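Lipolytic enzyme, G-D-S-L family (Bacteroides thetaiotaomicron, PDB 7BR2) metabolises the drug diltiazem and is a serine esterase of the SGNH (GDSL) hydrolase family. Local coordinates at residues 61-66 with 89-94; 140-145 with 152-157; 231-236 with 302-307; 247-252 with 263-268. One frame throughout, in Å; residues are numbered along the deposited sequence.

Interaction 1 of 4, residues 61-66 with 89-94; sequences GDTAYD and MNDSGY
Asn90 and Asp91 both hold CG anti to their own carbonyl carbon and beside the backbone N (chi1 -70° and -51°), and from neighbouring positions in one turn they reach two successive parts of residues 61-66. The Asn90 amide donates through ND2 to Asp62 O at 3.1 Å. This acceptor lies close to the amide plane, whereas ND2 itself stands above the plane of the Asp62 carbonyl. The amide is gripped at its other end too: Tyr94 OH donates to Asn90 OD1 at 2.7 Å, so that both ends resist a flip of the group. Asp91 reaches past Thr63 to the start of helix 64-75, where its OD2 takes the Ala64 N-H on the syn side at 2.8 Å in a nearly straight bond (167°). The same oxygen also receives Ser113 OG. Thr63 CG2 also packs on Asn90 CB at 3.9 Å, the two side chains crossing at about a right angle. Water 1 bridges the segments, accepting from Asn90 N at 2.9 Å and donating to Asp91 OD1 and Asp62 O. Thr63 is the N-cap, and its N donates to Asp66 OD2 at 2.9 Å in a capping box, while Thr63 OG1 takes a weak capping bond from Tyr65 N. The Asp62 carboxylate turns instead to Arg70. Residues 89-91 continue from Gly88 in the Gly-x-Asn-Asp motif of SGNH hydrolases, whose asparagine usually helps to form the oxyanion hole, a role that Asn90, lying near the likely Ser-His-Asp triad, probably shares.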
loop_
_atom_site.group_PDB
_atom_site.type_symbol
_atom_site.label_atom_id
_atom_site.label_comp_id
_atom_site.label_asym_id
_atom_site.label_seq_id
_atom_site.Cartn_x
_atom_site.Cartn_y
_atom_site.Cartn_z
ATOM N N GLY A 61 -11.011 -14.224 -4.366
ATOM C CA GLY A 61 -11.827 -14.933 -5.321
ATOM C C GLY A 61 -12.796 -14.080 -6.113
ATOM O O GLY A 61 -13.422 -14.599 -7.044
ATOM N N ASP A 62 -12.977 -12.805 -5.761
ATOM C CA ASP A 62 -14.017 -11.995 -6.393
ATOM C C ASP A 62 -13.739 -11.714 -7.865
ATOM O O ASP A 62 -12.603 -11.474 -8.278
ATOM C CB ASP A 62 -14.189 -10.648 -5.676
ATOM C CG ASP A 62 -15.114 -10.723 -4.458
ATOM O OD1 ASP A 62 -15.394 -11.848 -3.978
ATOM O OD2 ASP A 62 -15.598 -9.660 -4.004
ATOM N N THR A 63 -14.816 -11.670 -8.642
ATOM C CA THR A 63 -14.818 -11.074 -9.968
ATOM C C THR A 63 -15.635 -9.796 -9.888
ATOM O O THR A 63 -16.119 -9.422 -8.818
ATOM C CB THR A 63 -15.414 -12.015 -11.019
ATOM O OG1 THR A 63 -16.762 -12.314 -10.664
ATOM C CG2 THR A 63 -14.638 -13.312 -11.068
ATOM N N ALA A 64 -15.828 -9.149 -11.032
ATOM C CA ALA A 64 -16.671 -7.966 -11.042
ATOM C C ALA A 64 -18.095 -8.309 -10.623
ATOM O O ALA A 64 -18.800 -7.465 -10.041
ATOM C CB ALA A 64 -16.658 -7.321 -12.427
ATOM N N TYR A 65 -18.516 -9.560 -10.861
ATOM C CA TYR A 65 -19.841 -10.008 -10.443
ATOM C C TYR A 65 -19.989 -9.983 -8.917
ATOM O O TYR A 65 -20.986 -9.463 -8.390
ATOM C CB TYR A 65 -20.105 -11.417 -11.002
ATOM C CG TYR A 65 -21.297 -12.112 -10.373
ATOM C CD1 TYR A 65 -22.588 -11.897 -10.847
ATOM C CD2 TYR A 65 -21.133 -12.975 -9.286
ATOM C CE1 TYR A 65 -23.680 -12.526 -10.255
ATOM C CE2 TYR A 65 -22.222 -13.607 -8.690
ATOM C CZ TYR A 65 -23.487 -13.378 -9.173
ATOM O OH TYR A 65 -24.561 -14.010 -8.574
ATOM N N ASP A 66 -18.979 -10.485 -8.188
ATOM C CA ASP A 66 -19.053 -10.531 -6.722
ATOM C C ASP A 66 -18.923 -9.144 -6.098
ATOM O O ASP A 66 -19.644 -8.798 -5.144
ATOM C CB ASP A 66 -17.962 -11.450 -6.186
ATOM C CG ASP A 66 -17.975 -12.809 -6.843
ATOM O OD1 ASP A 66 -18.956 -13.551 -6.625
ATOM O OD2 ASP A 66 -17.006 -13.146 -7.564
ATOM N N MET A 89 -8.039 -10.125 -12.259
ATOM C CA MET A 89 -7.178 -11.295 -12.097
ATOM C C MET A 89 -7.992 -12.586 -12.111
ATOM O O MET A 89 -7.583 -13.585 -12.721
ATOM C CB MET A 89 -6.347 -11.181 -10.821
ATOM C CG MET A 89 -5.394 -12.364 -10.613
ATOM S SD MET A 89 -4.112 -12.585 -11.880
ATOM C CE MET A 89 -3.001 -11.220 -11.540
ATOM N N ASN A 90 -9.161 -12.582 -11.465
ATOM C CA ASN A 90 -10.050 -13.736 -11.483
ATOM C C ASN A 90 -10.954 -13.731 -12.703
ATOM O O ASN A 90 -11.242 -14.791 -13.260
ATOM C CB ASN A 90 -10.876 -13.772 -10.198
ATOM C CG ASN A 90 -10.038 -14.114 -8.993
ATOM O OD1 ASN A 90 -9.290 -15.100 -9.006
ATOM N ND2 ASN A 90 -10.120 -13.285 -7.955
ATOM N N ASP A 91 -11.434 -12.553 -13.104
ATOM C CA ASP A 91 -12.291 -12.465 -14.279
ATOM C C ASP A 91 -11.625 -13.090 -15.502
ATOM O O ASP A 91 -12.280 -13.758 -16.309
ATOM C CB ASP A 91 -12.652 -11.000 -14.551
ATOM C CG ASP A 91 -13.198 -10.271 -13.315
ATOM O OD1 ASP A 91 -12.471 -10.207 -12.286
ATOM O OD2 ASP A 91 -14.345 -9.752 -13.378
ATOM N N SER A 92 -10.318 -12.885 -15.655
ATOM C CA SER A 92 -9.628 -13.327 -16.860
ATOM C C SER A 92 -9.604 -14.844 -17.009
ATOM O O SER A 92 -9.497 -15.339 -18.136
ATOM C CB SER A 92 -8.198 -12.799 -16.867
ATOM O OG SER A 92 -7.599 -12.989 -15.600
ATOM N N GLY A 93 -9.718 -15.594 -15.920
ATOM C CA GLY A 93 -9.638 -17.039 -15.990
ATOM C C GLY A 93 -8.209 -17.557 -15.950
ATOM O O GLY A 93 -7.231 -16.805 -15.950
ATOM N N TYR A 94 -8.085 -18.884 -15.903
ATOM C CA TYR A 94 -6.766 -19.452 -15.641
ATOM C C TYR A 94 -6.373 -20.607 -16.568
ATOM O O TYR A 94 -5.692 -20.397 -17.580
ATOM C CB TYR A 94 -6.703 -19.906 -14.182
ATOM C CG TYR A 94 -6.828 -18.780 -13.172
ATOM C CD1 TYR A 94 -5.699 -18.096 -12.734
ATOM C CD2 TYR A 94 -8.069 -18.408 -12.646
ATOM C CE1 TYR A 94 -5.790 -17.077 -11.809
ATOM C CE2 TYR A 94 -8.172 -17.377 -11.707
ATOM C CZ TYR A 94 -7.021 -16.720 -11.298
ATOM O OH TYR A 94 -7.083 -15.700 -10.385
HETATM O O HOH W 1 -10.357 -10.202 -10.259
#

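Interaction 2 of 4, residues 140-145 with 152-157; sequences YDETAQ and FKKKNE
Tyr140 meets residues 152-157 through its hydroxyl, one ring face and its backbone. Its OH accepts the Phe152 N-H at 3.0 Å in an almost straight bond (171°), while Phe152 CD2 packs obliquely against Tyr140 CZ at 3.6 Å. The aliphatic part of Lys155 crosses the Tyr140 ring at about a right angle, with CD above one face, 3.7 Å from the ring centroid, in a CH-pi contact. At the backbone, Tyr140 N donates to Asn156 OD1 at 3.1 Å from well above the carbonyl plane. Glu142 completes the first shell: its extended chain carries OE2 to the start of helix 155-173, where OE2 accepts from Asn156 N at 2.8 Å on the anti side of the carboxylate, tilted out of its plane. This bond and the positive N-terminal end of the helix would probably favour the charged form of Glu142, although Glu157 OE2 lies only 4.1 Å from Glu142 OE1. A leucine at Tyr140 would probably leave Phe152 N without its acceptor and Lys155 without the flat ring it lies on. Further out, a bend at chi4 (66°) swings Lys155 NZ off the ring to Ser92 OG, Met89 O and Gly93 O, and Asn156 ND2 is held by Asn181. Asp141 OD1 ties down the loop by accepting from Thr143 N and Ala144 N, an Asx turn and motif, and Asp141 OD2 bonds Thr199. The contact thus fastens the loop after strand 131-136 to the first turn of helix 155-173, within the beta-alpha-beta crossover to strand 176-179 of the alpha/beta SGNH fold.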
loop_
_atom_site.group_PDB
_atom_site.type_symbol
_atom_site.label_atom_id
_atom_site.label_comp_id
_atom_site.label_asym_id
_atom_site.label_seq_id
_atom_site.Cartn_x
_atom_site.Cartn_y
_atom_site.Cartn_z
ATOM N N TYR A 140 -0.638 -10.493 -14.136
ATOM C CA TYR A 140 -0.205 -11.886 -14.100
ATOM C C TYR A 140 1.150 -11.985 -14.797
ATOM O O TYR A 140 1.269 -11.655 -15.984
ATOM C CB TYR A 140 -1.228 -12.793 -14.775
ATOM C CG TYR A 140 -0.820 -14.250 -14.799
ATOM C CD1 TYR A 140 -0.974 -15.058 -13.680
ATOM C CD2 TYR A 140 -0.257 -14.813 -15.937
ATOM C CE1 TYR A 140 -0.591 -16.390 -13.697
ATOM C CE2 TYR A 140 0.131 -16.154 -15.963
ATOM C CZ TYR A 140 -0.037 -16.934 -14.842
ATOM O OH TYR A 140 0.345 -18.262 -14.868
ATOM N N ASP A 141 2.178 -12.410 -14.064
ATOM C CA ASP A 141 3.542 -12.392 -14.595
ATOM C C ASP A 141 3.772 -13.622 -15.468
ATOM O O ASP A 141 4.059 -14.709 -14.966
ATOM C CB ASP A 141 4.556 -12.352 -13.466
ATOM C CG ASP A 141 5.958 -12.100 -13.966
ATOM O OD1 ASP A 141 6.167 -12.086 -15.204
ATOM O OD2 ASP A 141 6.857 -11.954 -13.117
ATOM N N GLU A 142 3.722 -13.431 -16.785
ATOM C CA GLU A 142 3.880 -14.513 -17.749
ATOM C C GLU A 142 5.332 -14.834 -18.086
ATOM O O GLU A 142 5.607 -15.928 -18.586
ATOM C CB GLU A 142 3.160 -14.128 -19.046
ATOM C CG GLU A 142 1.662 -13.965 -18.930
ATOM C CD GLU A 142 1.035 -13.423 -20.213
ATOM O OE1 GLU A 142 1.782 -13.127 -21.173
ATOM O OE2 GLU A 142 -0.208 -13.402 -20.304
ATOM N N THR A 143 6.269 -13.934 -17.775
ATOM C CA THR A 143 7.640 -14.048 -18.251
ATOM C C THR A 143 8.621 -14.562 -17.200
ATOM O O THR A 143 9.699 -15.043 -17.563
ATOM C CB THR A 143 8.106 -12.689 -18.802
ATOM O OG1 THR A 143 8.134 -11.705 -17.757
ATOM C CG2 THR A 143 7.147 -12.211 -19.877
ATOM N N ALA A 144 8.277 -14.488 -15.917
ATOM C CA ALA A 144 9.172 -14.946 -14.863
ATOM C C ALA A 144 9.401 -16.450 -14.969
ATOM O O ALA A 144 8.522 -17.195 -15.409
ATOM C CB ALA A 144 8.584 -14.585 -13.507
ATOM N N GLN A 145 10.617 -16.897 -14.647
ATOM C CA GLN A 145 10.914 -18.332 -14.631
ATOM C C GLN A 145 10.832 -18.878 -13.205
ATOM O O GLN A 145 11.807 -18.858 -12.440
ATOM C CB GLN A 145 12.244 -18.622 -15.290
ATOM C CG GLN A 145 12.156 -18.253 -16.757
ATOM C CD GLN A 145 13.216 -18.904 -17.603
ATOM O OE1 GLN A 145 14.097 -19.601 -17.090
ATOM N NE2 GLN A 145 13.190 -18.612 -18.904
ATOM N N PHE A 152 -0.014 -19.543 -17.502
ATOM C CA PHE A 152 -1.268 -19.445 -18.247
ATOM C C PHE A 152 -1.063 -18.450 -19.385
ATOM O O PHE A 152 -1.080 -17.237 -19.177
ATOM C CB PHE A 152 -2.422 -19.058 -17.323
ATOM C CG PHE A 152 -2.603 -20.001 -16.155
ATOM C CD1 PHE A 152 -2.832 -21.356 -16.371
ATOM C CD2 PHE A 152 -2.503 -19.551 -14.852
ATOM C CE1 PHE A 152 -2.985 -22.233 -15.309
ATOM C CE2 PHE A 152 -2.653 -20.435 -13.783
ATOM C CZ PHE A 152 -2.890 -21.772 -14.017
ATOM N N LYS A 153 -0.879 -18.971 -20.602
ATOM C CA LYS A 153 -0.360 -18.164 -21.699
ATOM C C LYS A 153 -1.352 -17.088 -22.121
ATOM O O LYS A 153 -2.526 -17.370 -22.383
ATOM C CB LYS A 153 -0.006 -19.063 -22.894
ATOM C CG LYS A 153 1.246 -19.898 -22.683
ATOM C CD LYS A 153 1.644 -20.717 -23.908
ATOM C CE LYS A 153 1.123 -22.145 -23.891
ATOM N NZ LYS A 153 -0.271 -22.282 -24.357
ATOM N N LYS A 154 -0.856 -15.855 -22.195
ATOM C CA LYS A 154 -1.588 -14.684 -22.667
ATOM C C LYS A 154 -2.727 -14.249 -21.740
ATOM O O LYS A 154 -3.583 -13.446 -22.135
ATOM C CB LYS A 154 -2.082 -14.887 -24.102
ATOM C CG LYS A 154 -0.919 -15.018 -25.085
ATOM C CD LYS A 154 -0.186 -13.679 -25.077
ATOM C CE LYS A 154 0.989 -13.594 -26.026
ATOM N NZ LYS A 154 1.667 -12.273 -25.886
ATOM N N LYS A 155 -2.716 -14.722 -20.493
ATOM C CA LYS A 155 -3.737 -14.331 -19.527
ATOM C C LYS A 155 -3.656 -12.834 -19.216
ATOM O O LYS A 155 -4.690 -12.140 -19.128
ATOM C CB LYS A 155 -3.582 -15.205 -18.275
ATOM C CG LYS A 155 -4.139 -14.652 -16.984
ATOM C CD LYS A 155 -4.018 -15.671 -15.858
ATOM C CE LYS A 155 -4.497 -15.107 -14.520
ATOM N NZ LYS A 155 -5.949 -14.804 -14.502
ATOM N N ASN A 156 -2.441 -12.299 -19.111
ATOM C CA ASN A 156 -2.326 -10.876 -18.836
ATOM C C ASN A 156 -2.836 -10.013 -19.982
ATOM O O ASN A 156 -3.134 -8.836 -19.759
ATOM C CB ASN A 156 -0.891 -10.479 -18.518
ATOM C CG ASN A 156 -0.825 -9.162 -17.796
ATOM O OD1 ASN A 156 -1.477 -8.990 -16.772
ATOM N ND2 ASN A 156 -0.093 -8.204 -18.351
ATOM N N GLU A 157 -2.973 -10.560 -21.193
ATOM C CA GLU A 157 -3.533 -9.765 -22.286
ATOM C C GLU A 157 -5.033 -9.552 -22.105
ATOM O O GLU A 157 -5.549 -8.458 -22.370
ATOM C CB GLU A 157 -3.231 -10.429 -23.630
ATOM C CG GLU A 157 -1.742 -10.755 -23.836
ATOM C CD GLU A 157 -0.805 -9.577 -23.557
ATOM O OE1 GLU A 157 -1.105 -8.449 -24.001
ATOM O OE2 GLU A 157 0.234 -9.783 -22.886
#

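Interaction 3 of 4, residues 231-236 with 302-307; sequences VANMEI and TELLKV
Five backbone hydrogen bonds run between Val231, Ala232, Met234 and Ile236 and their partners Thr302, Leu304 and Lys306, as in a parallel pair of strands. Met234 stands at the middle: its N donates to Leu304 O at 3.1 Å in a straight line (180°), and its O accepts from Lys306 N at 2.9 Å. Lys306 O takes Ile236 N at 2.8 Å. A CA-H...O contact joins Glu235 CA to Lys306 O at 3.0 Å. The bond from Val231 N to Thr302 O is the most bent. The backbone of Asn233 and Glu235 is paired with strand 242-247, that of Leu305 with Ile335. With CG between its backbone N and carbonyl carbon (chi1 69°), Met234 lays CG against Leu305 CD1 at 3.6 Å and bends CE back over Leu304 O. An alanine at Met234 is likely to leave Leu305 CD1 short of a neighbour and open a gap towards Tyr265. On the face shared with Asn233 and Leu304, Glu235 and Lys306 lie side by side in a long salt bridge, OE1 to NZ 3.9 Å. That face is therefore mixed and loosely paired; the other is mainly apolar and buried, its polar exception, the Glu303 carboxylate, being satisfied at OE2 by Tyr265 OH and Gln345.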
loop_
_atom_site.group_PDB
_atom_site.type_symbol
_atom_site.label_atom_id
_atom_site.label_comp_id
_atom_site.label_asym_id
_atom_site.label_seq_id
_atom_site.Cartn_x
_atom_site.Cartn_y
_atom_site.Cartn_z
ATOM N N VAL A 231 11.261 14.157 2.129
ATOM C CA VAL A 231 10.838 14.199 3.524
ATOM C C VAL A 231 11.230 15.534 4.139
ATOM O O VAL A 231 10.393 16.270 4.676
ATOM C CB VAL A 231 11.458 13.028 4.306
ATOM C CG1 VAL A 231 11.036 13.085 5.760
ATOM C CG2 VAL A 231 11.108 11.688 3.658
ATOM N N ALA A 232 12.506 15.879 4.022
ATOM C CA ALA A 232 13.031 17.181 4.398
ATOM C C ALA A 232 14.371 17.344 3.694
ATOM O O ALA A 232 15.012 16.367 3.303
ATOM C CB ALA A 232 13.181 17.326 5.917
ATOM N N ASN A 233 14.773 18.592 3.509
ATOM C CA ASN A 233 16.010 18.908 2.794
ATOM C C ASN A 233 16.668 20.063 3.538
ATOM O O ASN A 233 16.214 21.208 3.450
ATOM C CB ASN A 233 15.715 19.259 1.335
ATOM C CG ASN A 233 16.939 19.117 0.430
ATOM O OD1 ASN A 233 18.067 19.053 0.899
ATOM N ND2 ASN A 233 16.709 19.097 -0.879
ATOM N N MET A 234 17.708 19.761 4.306
ATOM C CA MET A 234 18.391 20.788 5.074
ATOM C C MET A 234 19.848 20.874 4.631
ATOM O O MET A 234 20.509 19.854 4.390
ATOM C CB MET A 234 18.313 20.525 6.578
ATOM C CG MET A 234 19.124 19.337 7.017
ATOM S SD MET A 234 18.515 18.613 8.534
ATOM C CE MET A 234 17.834 17.093 7.882
ATOM N N GLU A 235 20.332 22.107 4.526
ATOM C CA GLU A 235 21.714 22.400 4.184
ATOM C C GLU A 235 22.226 23.436 5.165
ATOM O O GLU A 235 21.682 24.548 5.227
ATOM C CB GLU A 235 21.859 22.925 2.757
ATOM C CG GLU A 235 23.306 23.003 2.286
ATOM C CD GLU A 235 23.451 23.611 0.898
ATOM O OE1 GLU A 235 22.556 23.424 0.041
ATOM O OE2 GLU A 235 24.475 24.288 0.669
ATOM N N ILE A 236 23.259 23.061 5.921
ATOM C CA ILE A 236 23.921 23.915 6.898
ATOM C C ILE A 236 25.349 24.187 6.436
ATOM O O ILE A 236 26.121 23.251 6.188
ATOM C CB ILE A 236 23.919 23.279 8.300
ATOM C CG1 ILE A 236 22.503 23.226 8.883
ATOM C CG2 ILE A 236 24.910 23.989 9.211
ATOM C CD1 ILE A 236 21.713 21.990 8.532
ATOM N N THR A 302 13.554 10.461 0.948
ATOM C CA THR A 302 14.790 11.234 1.074
ATOM C C THR A 302 14.635 12.305 2.156
ATOM O O THR A 302 13.922 13.300 1.967
ATOM C CB THR A 302 15.168 11.859 -0.267
ATOM O OG1 THR A 302 15.517 10.816 -1.185
ATOM C CG2 THR A 302 16.355 12.789 -0.105
ATOM N N GLU A 303 15.324 12.102 3.277
ATOM C CA GLU A 303 15.436 13.068 4.366
ATOM C C GLU A 303 16.891 13.533 4.368
ATOM O O GLU A 303 17.742 13.009 5.097
ATOM C CB GLU A 303 15.021 12.428 5.715
ATOM C CG GLU A 303 14.986 13.397 6.884
ATOM C CD GLU A 303 14.736 12.718 8.231
ATOM O OE1 GLU A 303 14.733 11.465 8.308
ATOM O OE2 GLU A 303 14.533 13.454 9.223
ATOM N N LEU A 304 17.180 14.534 3.539
ATOM C CA LEU A 304 18.560 14.834 3.167
ATOM C C LEU A 304 19.215 15.774 4.172
ATOM O O LEU A 304 18.685 16.850 4.469
ATOM C CB LEU A 304 18.619 15.435 1.764
ATOM C CG LEU A 304 20.027 15.384 1.156
ATOM C CD1 LEU A 304 20.466 13.952 0.816
ATOM C CD2 LEU A 304 20.122 16.283 -0.070
ATOM N N LEU A 305 20.367 15.366 4.695
ATOM C CA LEU A 305 21.189 16.231 5.531
ATOM C C LEU A 305 22.470 16.590 4.781
ATOM O O LEU A 305 23.293 15.713 4.479
ATOM C CB LEU A 305 21.507 15.573 6.873
ATOM C CG LEU A 305 22.591 16.290 7.680
ATOM C CD1 LEU A 305 22.154 17.696 8.079
ATOM C CD2 LEU A 305 22.958 15.470 8.922
ATOM N N LYS A 306 22.634 17.878 4.488
ATOM C CA LYS A 306 23.804 18.400 3.796
ATOM C C LYS A 306 24.472 19.425 4.698
ATOM O O LYS A 306 23.856 20.433 5.062
ATOM C CB LYS A 306 23.422 19.038 2.452
ATOM C CG LYS A 306 24.608 19.241 1.523
ATOM C CD LYS A 306 24.241 19.988 0.263
ATOM C CE LYS A 306 23.498 19.090 -0.709
ATOM N NZ LYS A 306 22.693 19.906 -1.651
ATOM N N VAL A 307 25.742 19.192 5.015
ATOM C CA VAL A 307 26.530 20.095 5.840
ATOM C C VAL A 307 27.766 20.422 5.017
ATOM O O VAL A 307 28.695 19.613 4.923
ATOM C CB VAL A 307 26.918 19.480 7.186
ATOM C CG1 VAL A 307 27.624 20.508 8.062
ATOM C CG2 VAL A 307 25.697 18.887 7.868
#

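Interaction 4 of 4, residues 247-252 with 263-268; sequences EGCTIS and FDYLAE
The sulfur of Cys249 lies beside an aromatic ring, almost in its plane: SG is 5.3 Å from the centroid of the Tyr265 ring and meets it at the edge, nearest to CE1. Cys249 CB comes closer still, 3.6 Å from Tyr265 CE1. The torsion behind this sets SG between the backbone N and the carbonyl carbon (chi1 59°). Ile251, two residues on, brings CD1 to the ring edge as well, 4.0 Å from Tyr265 CD1, and the same Ile251 CD1 touches Phe263 CE2 obliquely at 3.8 Å. One branched side chain thus touches two rings. The strands are antiparallel, with Thr250-Leu266 and Ser252-Asp264 as hydrogen-bonded pairs and Cys249-Ala267 and Ile251-Tyr265 as non-hydrogen-bonded ones. Thr250 O, for example, accepts from Leu266 N at 2.9 Å. Leu266 O has a double load, since it takes the N-H of Thr250 and also accepts a hydrogen bond from water 2 at 2.7 Å, and this water is also hydrogen-bonded to Thr250 OG1. At the open end Glu268 N donates to Gly248 O at 3.0 Å, and the extended Glu268 side chain runs along Gly248, whose positive phi (68°) suits a residue without a side chain. The segments belong to the hairpin of strands 249-257 and 260-267 at one margin of an antiparallel sheet. Strand 443-449 lies along the other side of 260-267, bonded at Phe263 and Tyr265, while the face bearing Cys249, Ile251 and Tyr265 packs against strands 232-237 and 242-247 of the mixed sheet, where Tyr265 OH bonds Glu303.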
loop_
_atom_site.group_PDB
_atom_site.type_symbol
_atom_site.label_atom_id
_atom_site.label_comp_id
_atom_site.label_asym_id
_atom_site.label_seq_id
_atom_site.Cartn_x
_atom_site.Cartn_y
_atom_site.Cartn_z
ATOM N N GLU A 247 14.008 22.999 3.893
ATOM C CA GLU A 247 12.785 22.608 3.210
ATOM C C GLU A 247 12.096 21.517 4.022
ATOM O O GLU A 247 12.713 20.493 4.357
ATOM C CB GLU A 247 13.104 22.120 1.795
ATOM C CG GLU A 247 13.624 23.225 0.887
ATOM C CD GLU A 247 14.227 22.715 -0.415
ATOM O OE1 GLU A 247 14.680 23.552 -1.222
ATOM O OE2 GLU A 247 14.336 21.483 -0.591
ATOM N N GLY A 248 10.825 21.744 4.344
ATOM C CA GLY A 248 10.086 20.789 5.138
ATOM C C GLY A 248 10.567 20.674 6.560
ATOM O O GLY A 248 10.307 19.660 7.212
ATOM N N CYS A 249 11.270 21.683 7.064
ATOM C CA CYS A 249 11.765 21.636 8.430
ATOM C C CYS A 249 12.109 23.044 8.897
ATOM O O CYS A 249 12.046 24.017 8.143
ATOM C CB CYS A 249 12.983 20.716 8.552
ATOM S SG CYS A 249 14.371 21.204 7.492
ATOM N N THR A 250 12.450 23.131 10.176
ATOM C CA THR A 250 12.996 24.329 10.791
ATOM C C THR A 250 14.362 23.964 11.373
ATOM O O THR A 250 14.476 22.985 12.121
ATOM C CB THR A 250 12.046 24.866 11.867
ATOM O OG1 THR A 250 10.805 25.271 11.259
ATOM C CG2 THR A 250 12.657 26.071 12.567
ATOM N N ILE A 251 15.407 24.705 10.974
ATOM C CA ILE A 251 16.750 24.577 11.542
ATOM C C ILE A 251 16.985 25.756 12.478
ATOM O O ILE A 251 16.722 26.908 12.116
ATOM C CB ILE A 251 17.835 24.535 10.446
ATOM C CG1 ILE A 251 17.613 23.384 9.460
ATOM C CG2 ILE A 251 19.241 24.463 11.066
ATOM C CD1 ILE A 251 17.649 22.019 10.089
ATOM N N SER A 252 17.485 25.483 13.679
ATOM C CA SER A 252 17.763 26.574 14.604
ATOM C C SER A 252 18.877 26.153 15.555
ATOM O O SER A 252 19.362 25.021 15.512
ATOM C CB SER A 252 16.498 27.009 15.352
ATOM O OG SER A 252 16.024 25.994 16.218
ATOM N N PHE A 263 22.896 21.393 15.931
ATOM C CA PHE A 263 21.738 22.249 15.724
ATOM C C PHE A 263 20.464 21.500 16.091
ATOM O O PHE A 263 20.474 20.297 16.376
ATOM C CB PHE A 263 21.678 22.767 14.283
ATOM C CG PHE A 263 21.722 21.689 13.246
ATOM C CD1 PHE A 263 22.935 21.191 12.798
ATOM C CD2 PHE A 263 20.554 21.194 12.689
ATOM C CE1 PHE A 263 22.983 20.208 11.826
ATOM C CE2 PHE A 263 20.592 20.209 11.718
ATOM C CZ PHE A 263 21.805 19.714 11.284
ATOM N N ASP A 264 19.364 22.246 16.094
ATOM C CA ASP A 264 18.034 21.734 16.370
ATOM C C ASP A 264 17.280 21.611 15.054
ATOM O O ASP A 264 17.263 22.553 14.244
ATOM C CB ASP A 264 17.294 22.649 17.345
ATOM C CG ASP A 264 17.837 22.541 18.766
ATOM O OD1 ASP A 264 18.565 21.567 19.064
ATOM O OD2 ASP A 264 17.563 23.442 19.582
ATOM N N TYR A 265 16.717 20.422 14.834
ATOM C CA TYR A 265 16.028 20.040 13.608
ATOM C C TYR A 265 14.578 19.727 13.955
ATOM O O TYR A 265 14.317 18.825 14.757
ATOM C CB TYR A 265 16.735 18.822 13.006
ATOM C CG TYR A 265 16.003 18.050 11.933
ATOM C CD1 TYR A 265 15.588 18.662 10.760
ATOM C CD2 TYR A 265 15.752 16.701 12.091
ATOM C CE1 TYR A 265 14.937 17.945 9.779
ATOM C CE2 TYR A 265 15.102 15.975 11.118
ATOM C CZ TYR A 265 14.701 16.601 9.964
ATOM O OH TYR A 265 14.053 15.871 8.989
ATOM N N LEU A 266 13.637 20.476 13.394
ATOM C CA LEU A 266 12.225 20.162 13.594
ATOM C C LEU A 266 11.618 19.889 12.224
ATOM O O LEU A 266 11.339 20.818 11.465
ATOM C CB LEU A 266 11.482 21.277 14.339
ATOM C CG LEU A 266 9.971 21.004 14.484
ATOM C CD1 LEU A 266 9.696 19.733 15.320
ATOM C CD2 LEU A 266 9.202 22.188 15.057
ATOM N N ALA A 267 11.407 18.613 11.921
ATOM C CA ALA A 267 10.830 18.214 10.649
ATOM C C ALA A 267 9.315 18.352 10.694
ATOM O O ALA A 267 8.711 18.327 11.765
ATOM C CB ALA A 267 11.216 16.774 10.323
ATOM N N GLU A 268 8.710 18.550 9.520
ATOM C CA GLU A 268 7.261 18.503 9.401
ATOM C C GLU A 268 6.748 17.086 9.237
ATOM O O GLU A 268 5.561 16.834 9.486
ATOM C CB GLU A 268 6.781 19.337 8.210
ATOM C CG GLU A 268 7.114 20.810 8.314
ATOM C CD GLU A 268 6.913 21.557 7.008
ATOM O OE1 GLU A 268 6.528 20.921 5.997
ATOM O OE2 GLU A 268 7.173 22.780 6.989
HETATM O O HOH W 2 9.250 22.501 11.041
#

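The four contacts form two touching pairs in well separated parts of the structure. Interactions 1 and 2, with centres 16 Å apart, share the ammonium of Lys155: its NZ is 2.7 Å from both Ser92 OG and Met89 O. The loop bearing the probable oxyanion-hole asparagine is thereby tied to the start of helix 155-173, near the likely catalytic triad. Interactions 3 and 4, 9 Å between centres, are nested, the hairpin of interaction 4 lying inside the loop closed by interaction 3; Glu303 OE2 and Tyr265 OH, 2.5 Å apart, join them. Interactions 1 and 3, centres 46 Å and nearest atoms about 30 Å apart, do not touch, so the sheet contacts probably lie far from the active site.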